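Local structure of mevalonate kinase (Staphylococcus aureus, 2X7I) at residues W158-L172 against G211-K225. The protein probably catalyses the ATP-dependent phosphorylation of mevalonate to 5-phosphomevalonate in isoprenoid biosynthesis. Sequence-based numbering, arbitrary orientation.
Sequences WFQKGHAETLKTLSL and GKLVLRASDVIEHHK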
loop_
_atom_site.group_PDB
_atom_site.type_symbol
_atom_site.label_atom_id
_atom_site.label_comp_id
_atom_site.label_asym_id
_atom_site.label_seq_id
_atom_site.Cartn_x
_atom_site.Cartn_y
_atom_site.Cartn_z
ATOM N N TRP A 158 -10.584 -0.970 -9.853
ATOM C CA TRP A 158 -10.108 -1.171 -11.207
ATOM C C TRP A 158 -10.344 0.117 -11.986
ATOM O O TRP A 158 -11.486 0.574 -12.068
ATOM C CB TRP A 158 -10.875 -2.347 -11.837
ATOM C CG TRP A 158 -10.769 -2.460 -13.336
ATOM C CD1 TRP A 158 -9.646 -2.296 -14.094
ATOM C CD2 TRP A 158 -11.829 -2.780 -14.251
ATOM N NE1 TRP A 158 -9.945 -2.477 -15.429
ATOM C CE2 TRP A 158 -11.276 -2.772 -15.550
ATOM C CE3 TRP A 158 -13.193 -3.058 -14.099
ATOM C CZ2 TRP A 158 -12.041 -3.049 -16.697
ATOM C CZ3 TRP A 158 -13.957 -3.326 -15.238
ATOM C CH2 TRP A 158 -13.376 -3.324 -16.520
ATOM N N PHE A 159 -9.265 0.706 -12.523
ATOM C CA PHE A 159 -9.341 1.855 -13.444
ATOM C C PHE A 159 -9.098 1.378 -14.873
ATOM O O PHE A 159 -8.185 0.592 -15.106
ATOM C CB PHE A 159 -8.248 2.890 -13.115
ATOM C CG PHE A 159 -8.530 3.781 -11.904
ATOM C CD1 PHE A 159 -9.559 3.511 -11.002
ATOM C CD2 PHE A 159 -7.717 4.886 -11.669
ATOM C CE1 PHE A 159 -9.774 4.342 -9.899
ATOM C CE2 PHE A 159 -7.919 5.711 -10.572
ATOM C CZ PHE A 159 -8.951 5.442 -9.682
ATOM N N GLN A 160 -9.882 1.876 -15.834
ATOM C CA GLN A 160 -9.656 1.597 -17.262
ATOM C C GLN A 160 -10.274 2.677 -18.141
ATOM O O GLN A 160 -11.466 2.968 -17.999
ATOM C CB GLN A 160 -10.306 0.272 -17.665
ATOM C CG GLN A 160 -9.782 -0.317 -18.971
ATOM C CD GLN A 160 -8.475 -1.072 -18.784
ATOM O OE1 GLN A 160 -8.309 -1.813 -17.816
ATOM N NE2 GLN A 160 -7.541 -0.884 -19.710
ATOM N N LYS A 161 -9.503 3.224 -19.085
ATOM C CA LYS A 161 -10.039 4.168 -20.077
ATOM C C LYS A 161 -10.760 5.319 -19.368
ATOM O O LYS A 161 -10.130 6.035 -18.612
ATOM C CB LYS A 161 -10.959 3.451 -21.085
ATOM C CG LYS A 161 -10.240 2.630 -22.157
ATOM C CD LYS A 161 -11.241 2.129 -23.209
ATOM C CE LYS A 161 -10.583 1.806 -24.550
ATOM N NZ LYS A 161 -11.574 1.790 -25.674
ATOM N N GLY A 162 -12.066 5.473 -19.581
ATOM C CA GLY A 162 -12.840 6.570 -18.994
ATOM C C GLY A 162 -13.812 6.135 -17.907
ATOM O O GLY A 162 -14.786 6.828 -17.634
ATOM N N HIS A 163 -13.549 4.989 -17.283
ATOM C CA HIS A 163 -14.403 4.489 -16.202
ATOM C C HIS A 163 -13.595 3.846 -15.080
ATOM O O HIS A 163 -12.436 3.482 -15.273
ATOM C CB HIS A 163 -15.499 3.540 -16.732
ATOM C CG HIS A 163 -14.995 2.239 -17.283
ATOM N ND1 HIS A 163 -14.884 1.100 -16.516
ATOM C CD2 HIS A 163 -14.633 1.879 -18.540
ATOM C CE1 HIS A 163 -14.450 0.102 -17.270
ATOM N NE2 HIS A 163 -14.283 0.549 -18.500
ATOM N N ALA A 164 -14.207 3.758 -13.902
ATOM C CA ALA A 164 -13.602 3.087 -12.738
ATOM C C ALA A 164 -14.660 2.284 -11.977
ATOM O O ALA A 164 -15.824 2.676 -11.931
ATOM C CB ALA A 164 -12.939 4.094 -11.814
ATOM N N GLU A 165 -14.256 1.152 -11.404
ATOM C CA GLU A 165 -15.191 0.269 -10.696
ATOM C C GLU A 165 -14.561 -0.279 -9.428
ATOM O O GLU A 165 -13.339 -0.370 -9.316
ATOM C CB GLU A 165 -15.608 -0.917 -11.572
ATOM C CG GLU A 165 -16.083 -0.564 -12.980
ATOM C CD GLU A 165 -17.353 0.270 -13.001
ATOM O OE1 GLU A 165 -17.571 0.997 -14.002
ATOM O OE2 GLU A 165 -18.136 0.194 -12.025
ATOM N N THR A 166 -15.414 -0.650 -8.481
ATOM C CA THR A 166 -14.989 -1.349 -7.277
ATOM C C THR A 166 -15.448 -2.782 -7.416
ATOM O O THR A 166 -16.628 -3.035 -7.605
ATOM C CB THR A 166 -15.591 -0.718 -6.017
ATOM O OG1 THR A 166 -15.005 0.572 -5.813
ATOM C CG2 THR A 166 -15.322 -1.595 -4.792
ATOM N N LEU A 167 -14.509 -3.717 -7.357
ATOM C CA LEU A 167 -14.837 -5.129 -7.567
ATOM C C LEU A 167 -15.306 -5.770 -6.258
ATOM O O LEU A 167 -15.369 -5.108 -5.217
ATOM C CB LEU A 167 -13.623 -5.877 -8.132
ATOM C CG LEU A 167 -12.930 -5.266 -9.364
ATOM C CD1 LEU A 167 -11.766 -6.138 -9.822
ATOM C CD2 LEU A 167 -13.910 -5.043 -10.519
ATOM N N LYS A 168 -15.647 -7.052 -6.313
ATOM C CA LYS A 168 -15.982 -7.807 -5.108
ATOM C C LYS A 168 -14.697 -8.188 -4.374
ATOM O O LYS A 168 -13.610 -8.119 -4.952
ATOM C CB LYS A 168 -16.804 -9.047 -5.469
ATOM C CG LYS A 168 -18.194 -8.695 -5.967
ATOM C CD LYS A 168 -18.745 -9.696 -6.988
ATOM C CE LYS A 168 -19.717 -10.668 -6.375
ATOM N NZ LYS A 168 -20.391 -11.483 -7.423
ATOM N N THR A 169 -14.826 -8.582 -3.105
ATOM C CA THR A 169 -13.668 -8.923 -2.263
ATOM C C THR A 169 -12.674 -9.840 -2.986
ATOM O O THR A 169 -13.069 -10.748 -3.704
ATOM C CB THR A 169 -14.116 -9.599 -0.932
ATOM O OG1 THR A 169 -14.697 -8.617 -0.070
ATOM C CG2 THR A 169 -12.934 -10.240 -0.201
ATOM N N LEU A 170 -11.384 -9.596 -2.787
ATOM C CA LEU A 170 -10.350 -10.364 -3.476
ATOM C C LEU A 170 -10.350 -11.823 -3.025
ATOM O O LEU A 170 -10.313 -12.130 -1.830
ATOM C CB LEU A 170 -8.958 -9.746 -3.267
ATOM C CG LEU A 170 -7.871 -10.278 -4.224
ATOM C CD1 LEU A 170 -8.238 -10.018 -5.682
ATOM C CD2 LEU A 170 -6.509 -9.690 -3.901
ATOM N N SER A 171 -10.418 -12.718 -4.002
ATOM C CA SER A 171 -10.372 -14.139 -3.741
ATOM C C SER A 171 -9.587 -14.838 -4.840
ATOM O O SER A 171 -10.129 -15.177 -5.893
ATOM C CB SER A 171 -11.779 -14.705 -3.640
ATOM O OG SER A 171 -11.734 -16.039 -3.166
ATOM N N LEU A 172 -8.298 -15.023 -4.586
ATOM C CA LEU A 172 -7.435 -15.817 -5.446
ATOM C C LEU A 172 -6.780 -16.871 -4.570
ATOM O O LEU A 172 -6.298 -16.565 -3.470
ATOM C CB LEU A 172 -6.382 -14.937 -6.127
ATOM C CG LEU A 172 -6.963 -13.863 -7.065
ATOM C CD1 LEU A 172 -5.935 -12.813 -7.467
ATOM C CD2 LEU A 172 -7.548 -14.523 -8.299
ATOM N N GLY A 211 -1.849 -1.204 -19.994
ATOM C CA GLY A 211 -3.256 -0.906 -20.204
ATOM C C GLY A 211 -4.062 -2.126 -20.598
ATOM O O GLY A 211 -5.042 -2.456 -19.923
ATOM N N LYS A 212 -3.663 -2.807 -21.675
ATOM C CA LYS A 212 -4.332 -4.064 -22.051
ATOM C C LYS A 212 -4.164 -5.165 -20.995
ATOM O O LYS A 212 -5.082 -5.942 -20.778
ATOM C CB LYS A 212 -3.935 -4.577 -23.461
ATOM C CG LYS A 212 -2.450 -4.550 -23.829
ATOM C CD LYS A 212 -2.227 -5.036 -25.273
ATOM C CE LYS A 212 -1.086 -4.297 -25.974
ATOM N NZ LYS A 212 -1.467 -2.915 -26.421
ATOM N N LEU A 213 -3.010 -5.223 -20.330
ATOM C CA LEU A 213 -2.796 -6.211 -19.263
ATOM C C LEU A 213 -3.665 -5.967 -18.020
ATOM O O LEU A 213 -4.032 -6.920 -17.340
ATOM C CB LEU A 213 -1.322 -6.281 -18.867
ATOM C CG LEU A 213 -0.387 -6.835 -19.947
ATOM C CD1 LEU A 213 1.073 -6.598 -19.566
ATOM C CD2 LEU A 213 -0.652 -8.316 -20.185
ATOM N N VAL A 214 -3.970 -4.703 -17.721
ATOM C CA VAL A 214 -4.909 -4.359 -16.648
ATOM C C VAL A 214 -6.335 -4.807 -17.008
ATOM O O VAL A 214 -7.106 -5.192 -16.127
ATOM C CB VAL A 214 -4.904 -2.830 -16.334
ATOM C CG1 VAL A 214 -6.045 -2.459 -15.393
ATOM C CG2 VAL A 214 -3.567 -2.403 -15.747
ATOM N N LEU A 215 -6.679 -4.761 -18.294
ATOM C CA LEU A 215 -8.001 -5.181 -18.756
ATOM C C LEU A 215 -8.181 -6.690 -18.579
ATOM O O LEU A 215 -9.214 -7.146 -18.093
ATOM C CB LEU A 215 -8.225 -4.781 -20.219
ATOM C CG LEU A 215 -9.582 -5.129 -20.839
ATOM C CD1 LEU A 215 -10.735 -4.669 -19.945
ATOM C CD2 LEU A 215 -9.706 -4.547 -22.251
ATOM N N ARG A 216 -7.169 -7.462 -18.959
ATOM C CA ARG A 216 -7.201 -8.904 -18.730
ATOM C C ARG A 216 -7.167 -9.254 -17.238
ATOM O O ARG A 216 -7.771 -10.233 -16.821
ATOM C CB ARG A 216 -6.035 -9.583 -19.429
ATOM C CG ARG A 216 -6.058 -9.473 -20.947
ATOM C CD ARG A 216 -4.706 -9.895 -21.535
ATOM N NE ARG A 216 -4.230 -11.179 -20.993
ATOM C CZ ARG A 216 -3.036 -11.710 -21.263
ATOM N NH1 ARG A 216 -2.186 -11.085 -22.076
ATOM N NH2 ARG A 216 -2.693 -12.879 -20.728
ATOM N N ALA A 217 -6.446 -8.465 -16.448
ATOM C CA ALA A 217 -6.349 -8.676 -14.995
ATOM C C ALA A 217 -7.681 -8.503 -14.268
ATOM O O ALA A 217 -7.936 -9.172 -13.278
ATOM C CB ALA A 217 -5.316 -7.735 -14.404
ATOM N N SER A 218 -8.518 -7.596 -14.750
ATOM C CA SER A 218 -9.818 -7.354 -14.148
ATOM C C SER A 218 -10.701 -8.585 -14.253
ATOM O O SER A 218 -11.298 -8.992 -13.270
ATOM C CB SER A 218 -10.508 -6.141 -14.789
ATOM O OG SER A 218 -10.709 -6.316 -16.181
ATOM N N ASP A 219 -10.767 -9.179 -15.441
ATOM C CA ASP A 219 -11.544 -10.407 -15.647
ATOM C C ASP A 219 -10.948 -11.588 -14.880
ATOM O O ASP A 219 -11.662 -12.325 -14.200
ATOM C CB ASP A 219 -11.647 -10.740 -17.140
ATOM C CG ASP A 219 -12.713 -9.920 -17.846
ATOM O OD1 ASP A 219 -12.342 -8.987 -18.599
ATOM O OD2 ASP A 219 -13.919 -10.207 -17.637
ATOM N N VAL A 220 -9.635 -11.748 -14.994
ATOM C CA VAL A 220 -8.895 -12.771 -14.258
ATOM C C VAL A 220 -9.180 -12.729 -12.750
ATOM O O VAL A 220 -9.325 -13.763 -12.118
ATOM C CB VAL A 220 -7.372 -12.624 -14.526
ATOM C CG1 VAL A 220 -6.538 -13.134 -13.359
ATOM C CG2 VAL A 220 -7.006 -13.326 -15.837
ATOM N N ILE A 221 -9.267 -11.527 -12.187
ATOM C CA ILE A 221 -9.557 -11.356 -10.760
ATOM C C ILE A 221 -11.025 -11.630 -10.448
ATOM O O ILE A 221 -11.340 -12.283 -9.457
ATOM C CB ILE A 221 -9.132 -9.932 -10.285
ATOM C CG1 ILE A 221 -7.632 -9.924 -9.990
ATOM C CG2 ILE A 221 -9.918 -9.494 -9.054
ATOM C CD1 ILE A 221 -6.945 -8.632 -10.326
ATOM N N GLU A 222 -11.919 -11.136 -11.300
ATOM C CA GLU A 222 -13.354 -11.400 -11.150
ATOM C C GLU A 222 -13.705 -12.894 -11.199
ATOM O O GLU A 222 -14.717 -13.315 -10.623
ATOM C CB GLU A 222 -14.139 -10.668 -12.239
ATOM C CG GLU A 222 -14.187 -9.153 -12.063
ATOM C CD GLU A 222 -14.455 -8.410 -13.363
ATOM O OE1 GLU A 222 -15.156 -8.949 -14.242
ATOM O OE2 GLU A 222 -13.968 -7.276 -13.509
ATOM N N HIS A 223 -12.888 -13.688 -11.893
ATOM C CA HIS A 223 -13.169 -15.118 -12.071
ATOM C C HIS A 223 -12.176 -16.013 -11.304
ATOM O O HIS A 223 -12.125 -17.233 -11.515
ATOM C CB HIS A 223 -13.229 -15.463 -13.569
ATOM C CG HIS A 223 -14.204 -14.620 -14.336
ATOM N ND1 HIS A 223 -15.551 -14.580 -14.040
ATOM C CD2 HIS A 223 -14.027 -13.773 -15.377
ATOM C CE1 HIS A 223 -16.160 -13.746 -14.864
ATOM N NE2 HIS A 223 -15.258 -13.242 -15.686
ATOM N N HIS A 224 -11.405 -15.386 -10.412
ATOM C CA HIS A 224 -10.595 -16.085 -9.409
ATOM C C HIS A 224 -9.536 -17.007 -10.015
ATOM O O HIS A 224 -9.328 -18.117 -9.533
ATOM C CB HIS A 224 -11.497 -16.874 -8.447
ATOM C CG HIS A 224 -12.675 -16.095 -7.952
ATOM N ND1 HIS A 224 -12.545 -14.965 -7.173
ATOM C CD2 HIS A 224 -14.005 -16.275 -8.135
ATOM C CE1 HIS A 224 -13.745 -14.487 -6.891
ATOM N NE2 HIS A 224 -14.647 -15.262 -7.466
ATOM N N LYS A 225 -8.856 -16.522 -11.052
ATOM C CA LYS A 225 -7.907 -17.327 -11.812
ATOM C C LYS A 225 -6.466 -16.920 -11.488
ATOM O O LYS A 225 -5.923 -15.991 -12.075
ATOM C CB LYS A 225 -8.191 -17.171 -13.307
ATOM C CG LYS A 225 -7.629 -18.274 -14.178
ATOM C CD LYS A 225 -7.968 -18.060 -15.659
ATOM C CE LYS A 225 -9.464 -17.778 -15.957
ATOM N NZ LYS A 225 -9.801 -16.301 -16.103
HETATM O O HOH W 1 -11.294 -11.935 -6.619
#
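Ser218 sets its CB over one face of the Trp158 indole, a CH-pi contact 3.6 Å from CB to the centroid of the five-membered ring. Val214 CG1 meets the same ring at its edge, 3.8 Å from Trp158 CD1. Next to the indole, the Gln160 amide bridges strand and helix: NE2 donates a nearly straight bond (166°) to Gly211 O, 3.0 Å away, and OE1 takes the indole N-H of Trp158 NE1 at 3.0 Å, on a lone pair. The two bonds set which way the amide faces; CG anti to the backbone N (chi1 -162°) and a bend at chi2 bring it there. Gly211 O also accepts from Leu215 N, from the opposite face of its plane. Farther along, Leu167 CD1 and Leu170 CD1 converge on Ile221 CG2, and Leu172 CD2 lies 3.6 Å from His224 CA. His224, C-prime residue of the Schellman motif ending the helix, donates a markedly bent bond from ND1 to Ser171 O (2.7 Å), while a water links Ser171 N to Ile221 O. Of the hairpin, strand 158-160 faces the helix, at 139° to segment 211-222; the chain returns at Leu167 and 170-172. Strand 29-45 adds Ile30 against Val214 and Ile221, and helix 226-243 packs Leu229 against Leu172.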